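Local coordinates for protein leucyl aminopeptidase (Trypanosoma brucei brucei, PDB 5NTD) that probably removes amino-terminal residues such as leucine from peptides as a two-metal M17 aminopeptidase, and here holds the inhibitor bestatin on two manganese ions, at residues 241-245 and 246-250; 289-292 and 293-296; 494-497 and 498-502. All blocks are in the same frame, centred on the assembly; numbering follows the deposited sequence.

Interaction 1 (241-245 and 246-250)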
loop_
_atom_site.group_PDB
_atom_site.type_symbol
_atom_site.label_atom_id
_atom_site.label_comp_id
_atom_site.label_asym_id
_atom_site.label_seq_id
_atom_site.Cartn_x
_atom_site.Cartn_y
_atom_site.Cartn_z
ATOM N N ASP G 241 -12.620 44.067 -2.940
ATOM C CA ASP G 241 -13.971 43.488 -2.802
ATOM C C ASP G 241 -13.826 42.079 -2.164
ATOM O O ASP G 241 -13.052 41.268 -2.641
ATOM C CB ASP G 241 -14.647 43.364 -4.162
ATOM C CG ASP G 241 -15.988 42.633 -4.100
ATOM O OD1 ASP G 241 -16.842 43.057 -3.287
ATOM O OD2 ASP G 241 -16.217 41.671 -4.897
ATOM N N VAL G 242 -14.587 41.827 -1.127
ATOM C CA VAL G 242 -14.537 40.578 -0.408
ATOM C C VAL G 242 -15.904 39.934 -0.371
ATOM O O VAL G 242 -16.853 40.505 0.152
ATOM C CB VAL G 242 -14.083 40.766 1.049
ATOM C CG1 VAL G 242 -14.070 39.436 1.794
ATOM C CG2 VAL G 242 -12.698 41.384 1.103
ATOM N N ILE G 243 -15.994 38.716 -0.879
ATOM C CA ILE G 243 -17.194 37.907 -0.703
ATOM C C ILE G 243 -16.839 36.799 0.268
ATOM O O ILE G 243 -16.004 35.941 -0.024
ATOM C CB ILE G 243 -17.714 37.340 -2.014
ATOM C CG1 ILE G 243 -17.736 38.446 -3.059
ATOM C CG2 ILE G 243 -19.107 36.766 -1.816
ATOM C CD1 ILE G 243 -18.144 37.974 -4.425
ATOM N N CYS G 244 -17.506 36.792 1.404
ATOM C CA CYS G 244 -17.080 35.985 2.569
ATOM C C CYS G 244 -18.079 34.930 3.024
ATOM O O CYS G 244 -19.278 35.176 3.094
ATOM C CB CYS G 244 -16.780 36.876 3.764
ATOM S SG CYS G 244 -16.144 35.954 5.194
ATOM N N GLY G 245 -17.556 33.730 3.265
ATOM C CA GLY G 245 -18.302 32.660 3.940
ATOM C C GLY G 245 -19.615 32.295 3.317
ATOM O O GLY G 245 -19.713 32.023 2.126
ATOM N N ASP G 246 -20.658 32.327 4.118
ATOM C CA ASP G 246 -22.001 31.934 3.620
ATOM C C ASP G 246 -22.530 32.815 2.493
ATOM O O ASP G 246 -23.334 32.376 1.676
ATOM C CB ASP G 246 -22.991 31.854 4.772
ATOM C CG ASP G 246 -22.692 30.684 5.722
ATOM O OD1 ASP G 246 -21.694 29.933 5.539
ATOM O OD2 ASP G 246 -23.481 30.481 6.672
ATOM N N ASP G 247 -22.042 34.048 2.393
ATOM C CA ASP G 247 -22.430 34.931 1.261
ATOM C C ASP G 247 -22.006 34.366 -0.069
ATOM O O ASP G 247 -22.629 34.643 -1.104
ATOM C CB ASP G 247 -21.866 36.333 1.396
ATOM C CG ASP G 247 -22.436 37.068 2.594
ATOM O OD1 ASP G 247 -23.620 36.824 2.956
ATOM O OD2 ASP G 247 -21.717 37.935 3.146
ATOM N N LEU G 248 -20.955 33.539 -0.052
ATOM C CA LEU G 248 -20.511 32.828 -1.302
ATOM C C LEU G 248 -21.585 31.881 -1.780
ATOM O O LEU G 248 -21.954 31.860 -2.942
ATOM C CB LEU G 248 -19.214 32.069 -1.097
ATOM C CG LEU G 248 -18.003 32.987 -0.941
ATOM C CD1 LEU G 248 -16.862 32.228 -0.294
ATOM C CD2 LEU G 248 -17.564 33.550 -2.292
ATOM N N CYS G 249 -22.157 31.164 -0.836
ATOM C CA CYS G 249 -23.289 30.263 -1.125
ATOM C C CYS G 249 -24.514 31.046 -1.625
ATOM O O CYS G 249 -25.054 30.757 -2.672
ATOM C CB CYS G 249 -23.669 29.433 0.104
ATOM S SG CYS G 249 -24.962 28.208 -0.282
ATOM N N GLU G 250 -24.897 32.092 -0.888
ATOM C CA GLU G 250 -26.109 32.933 -1.276
ATOM C C GLU G 250 -25.962 33.531 -2.658
ATOM O O GLU G 250 -26.912 33.618 -3.412
ATOM C CB GLU G 250 -26.375 34.071 -0.307
ATOM C CG GLU G 250 -26.433 33.698 1.184
ATOM C CD GLU G 250 -27.574 32.762 1.589
ATOM O OE1 GLU G 250 -28.347 32.289 0.719
ATOM O OE2 GLU G 250 -27.686 32.490 2.829
HETATM O O HOH W 1 -19.193 38.887 2.031
#
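I243 and L248 meet where a strand ends and a short helix begins. The touching branches are CG2 of I243 and CD2 of L248, 3.6 Å apart. The two side chains cross obliquely, one methyl against another. In I243 the CG2 branch lies anti to the backbone N, and this brings it to the helix side. In L248, CG lies anti to the carbonyl carbon (chi1 -71°). That torsion lays the isobutyl group back over the strand end. Its CD2 also packs on the backbone O of I243, and its CB on the O of G245.

D247 sets its CB against the O of C244, 3.3 Å away. Its carboxylate does not bond the strand directly. A water bridges them instead, giving a hydrogen to D247 OD2 at 2.9 Å and accepting one from C244 N at 2.8 Å. The same water makes a weak bond to the O of V242.

Two backbone bonds fix the corner. D247 N reaches C244 O at 3.1 Å, with a bent N-H...O angle of 135°. L248 N reaches G245 O at 2.9 Å, and the donor stands above the carbonyl plane. G245 makes the bend with a positive phi. This is a strand-to-helix turn, plain structural packing away from the metal site. The two carboxylate oxygens of E250 bond the backbone N atoms of K6 and A7 of a neighbouring subunit.

The axes of strand 241-244 and helix 246-250 are nearly perpendicular, at 88°. Strand 239-244 pairs antiparallel with strand 268-274 in the sheet of the catalytic domain. Y253, and I256 and Y257 of helix 254-260, pack round L248, while V242 rests on helix 222-236.

Interaction 2 (289-292 and 293-296). With MN (manganese (II) ion), chain B; MN (manganese (II) ion), chain C; BES (2-(3-amino-2-hydroxy-4-phenyl-butyrylamino)-4-methyl-pentanoic acid), chain D.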
loop_
_atom_site.group_PDB
_atom_site.type_symbol
_atom_site.label_atom_id
_atom_site.label_comp_id
_atom_site.label_asym_id
_atom_site.label_seq_id
_atom_site.Cartn_x
_atom_site.Cartn_y
_atom_site.Cartn_z
ATOM N N LYS G 289 -5.017 30.522 -6.894
ATOM C CA LYS G 289 -5.449 29.435 -5.972
ATOM C C LYS G 289 -4.871 29.781 -4.612
ATOM O O LYS G 289 -3.658 29.732 -4.400
ATOM C CB LYS G 289 -4.981 28.042 -6.442
ATOM C CG LYS G 289 -5.316 26.903 -5.479
ATOM C CD LYS G 289 -4.667 25.553 -5.869
ATOM C CE LYS G 289 -4.910 24.455 -4.822
ATOM N NZ LYS G 289 -4.214 23.150 -5.007
ATOM N N GLY G 290 -5.752 30.130 -3.699
ATOM C CA GLY G 290 -5.351 30.510 -2.348
ATOM C C GLY G 290 -5.754 29.510 -1.296
ATOM O O GLY G 290 -6.457 29.823 -0.335
ATOM N N ILE G 291 -5.335 28.276 -1.496
ATOM C CA ILE G 291 -5.667 27.203 -0.533
ATOM C C ILE G 291 -4.626 27.284 0.563
ATOM O O ILE G 291 -3.504 26.797 0.421
ATOM C CB ILE G 291 -5.743 25.810 -1.177
ATOM C CG1 ILE G 291 -6.856 25.795 -2.236
ATOM C CG2 ILE G 291 -5.999 24.731 -0.136
ATOM C CD1 ILE G 291 -8.264 26.100 -1.733
ATOM N N VAL G 292 -5.013 27.911 1.654
ATOM C CA VAL G 292 -4.097 28.170 2.799
ATOM C C VAL G 292 -3.539 26.886 3.396
ATOM O O VAL G 292 -2.435 26.866 3.922
ATOM C CB VAL G 292 -4.757 29.013 3.897
ATOM C CG1 VAL G 292 -4.967 30.416 3.363
ATOM C CG2 VAL G 292 -6.076 28.418 4.353
ATOM N N TYR G 293 -4.359 25.844 3.345
ATOM C CA TYR G 293 -3.923 24.483 3.638
ATOM C C TYR G 293 -4.821 23.460 2.955
ATOM O O TYR G 293 -6.029 23.611 2.915
ATOM C CB TYR G 293 -3.919 24.237 5.110
ATOM C CG TYR G 293 -3.164 22.996 5.553
ATOM C CD1 TYR G 293 -1.778 22.899 5.388
ATOM C CD2 TYR G 293 -3.835 21.921 6.121
ATOM C CE1 TYR G 293 -1.093 21.790 5.810
ATOM C CE2 TYR G 293 -3.158 20.795 6.548
ATOM C CZ TYR G 293 -1.791 20.728 6.398
ATOM O OH TYR G 293 -1.100 19.616 6.823
ATOM N N ASP G 294 -4.179 22.470 2.343
ATOM C CA ASP G 294 -4.850 21.414 1.536
ATOM C C ASP G 294 -4.619 20.115 2.311
ATOM O O ASP G 294 -3.647 19.409 2.075
ATOM C CB ASP G 294 -4.262 21.311 0.088
ATOM C CG ASP G 294 -5.117 20.434 -0.877
ATOM O OD1 ASP G 294 -6.136 19.935 -0.362
ATOM O OD2 ASP G 294 -4.812 20.315 -2.160
ATOM N N CYS G 295 -5.541 19.769 3.203
ATOM C CA CYS G 295 -5.488 18.428 3.846
ATOM C C CYS G 295 -6.016 17.301 2.926
ATOM O O CYS G 295 -5.887 16.144 3.242
ATOM C CB CYS G 295 -6.219 18.417 5.193
ATOM S SG CYS G 295 -8.000 18.083 5.154
ATOM N N GLY G 296 -6.648 17.691 1.826
ATOM C CA GLY G 296 -7.319 16.770 0.882
ATOM C C GLY G 296 -8.836 16.735 1.009
ATOM O O GLY G 296 -9.538 16.229 0.165
HETATM MN MN MN B . -4.386 21.780 -3.479
HETATM MN MN MN C . -5.819 18.944 -3.198
HETATM N N2 BES D . -2.519 21.200 -3.995
HETATM C C1 BES D . -2.435 19.882 -4.621
HETATM C C6 BES D . -1.351 19.792 -5.723
HETATM C C7 BES D . 0.069 19.554 -5.288
HETATM C C8 BES D . 0.881 20.610 -4.899
HETATM C C12 BES D . 0.616 18.278 -5.322
HETATM C C9 BES D . 2.199 20.391 -4.508
HETATM C C11 BES D . 1.943 18.052 -4.924
HETATM C C10 BES D . 2.735 19.106 -4.509
HETATM C C2 BES D . -3.843 19.575 -5.174
HETATM O O2 BES D . -4.931 20.200 -4.426
HETATM C C3 BES D . -4.051 18.091 -5.101
HETATM O O3 BES D . -4.531 17.699 -4.010
HETATM N N1 BES D . -3.737 17.439 -6.231
HETATM C C4 BES D . -3.845 16.025 -6.437
HETATM C C13 BES D . -5.197 15.640 -7.028
HETATM C C14 BES D . -5.541 14.154 -6.925
HETATM C C15 BES D . -5.298 13.474 -5.583
HETATM C C16 BES D . -7.004 13.957 -7.237
HETATM C C5 BES D . -2.801 15.543 -7.386
HETATM O O1 BES D . -2.251 14.473 -7.128
HETATM O O4 BES D . -2.527 16.204 -8.392
#
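K289 and D294 meet through a shared manganese ion. The ion lies 2.1 Å from K289 NZ and 2.0 Å from D294 OD2. The nitrogen and the oxygen stay 4.1 Å apart, so the metal joins them. K289 is fully extended: all four torsions are near 180°, and the straight chain carries NZ to the metal.

D294 has CG anti to the backbone N (chi1 -168°). OD2 bridges both manganese ions, binding the second also at 2.0 Å. OD1 takes a hydrogen bond from N344 ND2 and a weak one from G296 N. These bonds help to fix the turn of the carboxylate. Bestatin completes the same cluster. Its O2 is a second bridge, N2 binds the ion that K289 holds, and O3 binds the other. D312, D371 and E373 supply the remaining protein ligands. This is the two-metal centre of the M17 catalytic domain, here with manganese and the inhibitor.

CG2 of I291 packs against CB of D294, 3.8 Å away, and lies 3.3 Å from the backbone O of Y293. The CB bond of Y293 points away from 289-292, though CB itself touches V292. Its OH bonds the backbone O of N353 of a neighbouring subunit.

The chain turns a corner at V292, between strands 283-291 and 293-294. Both strands run parallel to strand 334-344, and 283-291 also runs parallel to 395-400. Y293 and C295 touch M306 of helix 303-306.

Interaction 3 (494-497 and 498-502). With BES (2-(3-amino-2-hydroxy-4-phenyl-butyrylamino)-4-methyl-pentanoic acid), chain D.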
loop_
_atom_site.group_PDB
_atom_site.type_symbol
_atom_site.label_atom_id
_atom_site.label_comp_id
_atom_site.label_asym_id
_atom_site.label_seq_id
_atom_site.Cartn_x
_atom_site.Cartn_y
_atom_site.Cartn_z
ATOM N N VAL G 494 -1.317 28.731 -15.348
ATOM C CA VAL G 494 0.043 28.496 -14.829
ATOM C C VAL G 494 0.003 27.531 -13.628
ATOM O O VAL G 494 -0.504 27.856 -12.561
ATOM C CB VAL G 494 0.741 29.785 -14.377
ATOM C CG1 VAL G 494 2.202 29.532 -14.038
ATOM C CG2 VAL G 494 0.649 30.832 -15.455
ATOM N N ASP G 495 0.511 26.331 -13.850
ATOM C CA ASP G 495 0.572 25.307 -12.808
ATOM C C ASP G 495 1.965 25.406 -12.231
ATOM O O ASP G 495 2.951 25.033 -12.866
ATOM C CB ASP G 495 0.297 23.908 -13.361
ATOM C CG ASP G 495 0.041 22.876 -12.253
ATOM O OD1 ASP G 495 0.511 23.081 -11.115
ATOM O OD2 ASP G 495 -0.614 21.848 -12.543
ATOM N N LEU G 496 2.045 25.927 -11.034
ATOM C CA LEU G 496 3.352 26.154 -10.366
ATOM C C LEU G 496 3.505 25.399 -9.033
ATOM O O LEU G 496 4.140 25.852 -8.096
ATOM C CB LEU G 496 3.631 27.648 -10.178
ATOM C CG LEU G 496 2.460 28.563 -9.836
ATOM C CD1 LEU G 496 1.830 28.209 -8.507
ATOM C CD2 LEU G 496 2.955 29.995 -9.796
ATOM N N ALA G 497 2.948 24.207 -9.028
ATOM C CA ALA G 497 2.980 23.318 -7.842
ATOM C C ALA G 497 4.360 23.229 -7.216
ATOM O O ALA G 497 4.530 23.393 -6.028
ATOM C CB ALA G 497 2.446 21.928 -8.184
ATOM N N TYR G 498 5.345 22.962 -8.038
ATOM C CA TYR G 498 6.733 22.761 -7.563
ATOM C C TYR G 498 7.676 23.987 -7.588
ATOM O O TYR G 498 8.478 24.147 -6.683
ATOM C CB TYR G 498 7.379 21.565 -8.260
ATOM C CG TYR G 498 6.793 20.250 -7.808
ATOM C CD1 TYR G 498 5.647 19.745 -8.398
ATOM C CD2 TYR G 498 7.376 19.532 -6.765
ATOM C CE1 TYR G 498 5.096 18.555 -7.978
ATOM C CE2 TYR G 498 6.841 18.338 -6.345
ATOM C CZ TYR G 498 5.697 17.857 -6.956
ATOM O OH TYR G 498 5.147 16.671 -6.521
ATOM N N PRO G 499 7.555 24.861 -8.586
ATOM C CA PRO G 499 8.473 25.976 -8.601
ATOM C C PRO G 499 8.362 26.970 -7.437
ATOM O O PRO G 499 9.259 27.770 -7.227
ATOM C CB PRO G 499 8.135 26.657 -9.927
ATOM C CG PRO G 499 7.721 25.529 -10.815
ATOM C CD PRO G 499 6.933 24.649 -9.899
ATOM N N VAL G 500 7.237 26.930 -6.727
ATOM C CA VAL G 500 7.033 27.814 -5.570
ATOM C C VAL G 500 7.862 27.472 -4.341
ATOM O O VAL G 500 7.848 28.201 -3.362
ATOM C CB VAL G 500 5.569 27.950 -5.147
ATOM C CG1 VAL G 500 4.767 28.537 -6.285
ATOM C CG2 VAL G 500 4.986 26.635 -4.653
ATOM N N PHE G 501 8.559 26.357 -4.373
ATOM C CA PHE G 501 9.361 25.936 -3.206
ATOM C C PHE G 501 10.595 25.120 -3.594
ATOM O O PHE G 501 10.685 24.574 -4.659
ATOM C CB PHE G 501 8.509 25.174 -2.169
ATOM C CG PHE G 501 8.232 23.726 -2.523
ATOM C CD1 PHE G 501 7.204 23.385 -3.373
ATOM C CD2 PHE G 501 9.034 22.706 -2.007
ATOM C CE1 PHE G 501 6.980 22.068 -3.736
ATOM C CE2 PHE G 501 8.808 21.382 -2.361
ATOM C CZ PHE G 501 7.769 21.063 -3.217
ATOM N N ASN G 502 11.528 25.075 -2.670
ATOM C CA ASN G 502 12.633 24.156 -2.743
ATOM C C ASN G 502 12.919 23.665 -1.324
ATOM O O ASN G 502 12.136 23.864 -0.441
ATOM C CB ASN G 502 13.847 24.804 -3.417
ATOM C CG ASN G 502 14.419 25.982 -2.629
ATOM O OD1 ASN G 502 14.249 26.110 -1.418
ATOM N ND2 ASN G 502 15.135 26.822 -3.323
HETATM N N2 BES D . -2.519 21.200 -3.995
HETATM C C1 BES D . -2.435 19.882 -4.621
HETATM C C6 BES D . -1.351 19.792 -5.723
HETATM C C7 BES D . 0.069 19.554 -5.288
HETATM C C8 BES D . 0.881 20.610 -4.899
HETATM C C12 BES D . 0.616 18.278 -5.322
HETATM C C9 BES D . 2.199 20.391 -4.508
HETATM C C11 BES D . 1.943 18.052 -4.924
HETATM C C10 BES D . 2.735 19.106 -4.509
HETATM C C2 BES D . -3.843 19.575 -5.174
HETATM O O2 BES D . -4.931 20.200 -4.426
HETATM C C3 BES D . -4.051 18.091 -5.101
HETATM O O3 BES D . -4.531 17.699 -4.010
HETATM N N1 BES D . -3.737 17.439 -6.231
HETATM C C4 BES D . -3.845 16.025 -6.437
HETATM C C13 BES D . -5.197 15.640 -7.028
HETATM C C14 BES D . -5.541 14.154 -6.925
HETATM C C15 BES D . -5.298 13.474 -5.583
HETATM C C16 BES D . -7.004 13.957 -7.237
HETATM C C5 BES D . -2.801 15.543 -7.386
HETATM O O1 BES D . -2.251 14.473 -7.128
HETATM O O4 BES D . -2.527 16.204 -8.392
#
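L496 lays its CD1 against CG1 of V500, 3.7 Å away, and the two side chains cross at about a right angle. The CB bond of V500 points toward 494-497. With CG1 anti to the carbonyl carbon (chi1 -61°), that methyl also sits 3.3 Å from the backbone O of L496. CG2 of V500 packs 3.6 Å from the O of A497. P499 brings its ring atom CD to 3.5 Å from the O of L496.

The chain folds back through a type I beta turn from Y498 to F501. F501 N closes it on Y498 O at 3.2 Å. The F501 ring presents its edge to the O of A497, which lies in the ring plane 3.6 Å from CE1.

A497 and Y498 line the bestatin pocket beside the inhibitor's phenyl ring. CB of A497 lies 3.9 Å from C8 of bestatin, and Y498 OH lies 3.8 Å from C11. Between themselves the two residues pack CB of A497 on CD1 of Y498. OD1 of D495 takes a weak bond from A497 N. Q406 OE1 bonds Y498 N, and L402 N and the T403 hydroxyl bond the D495 carboxylate. Y498 also packs on D468 of a neighbouring subunit.

No hydrogen bond joins 494-497 to 498-502. The contact is apolar packing, with carbonyl oxygens lying against methyl and ring carbons. A497 offers bestatin a methyl and Y498 its ring and hydroxyl, a mainly apolar wall consistent with a phenyl there.

In the fold
All three contacts are local and lie in series along the catalytic domain, so none nests in or crosses another. Interaction 1 comes first and closes the turn from edge strand 239-244 into helix 246-250, near a neighbouring subunit. Interaction 2 follows at the corner between strands 283-291 and 293-294, its centre about 18 Å from the centre of interaction 1. Interaction 3 comes near the C terminus and folds the chain back after strand 490-495. All three reach the same mixed sheet. Interactions 2 and 3 have centres about 14 Å apart and do not touch, but both contact bestatin, one through its metal-binding nitrogen and oxygens, the other beside its phenyl ring.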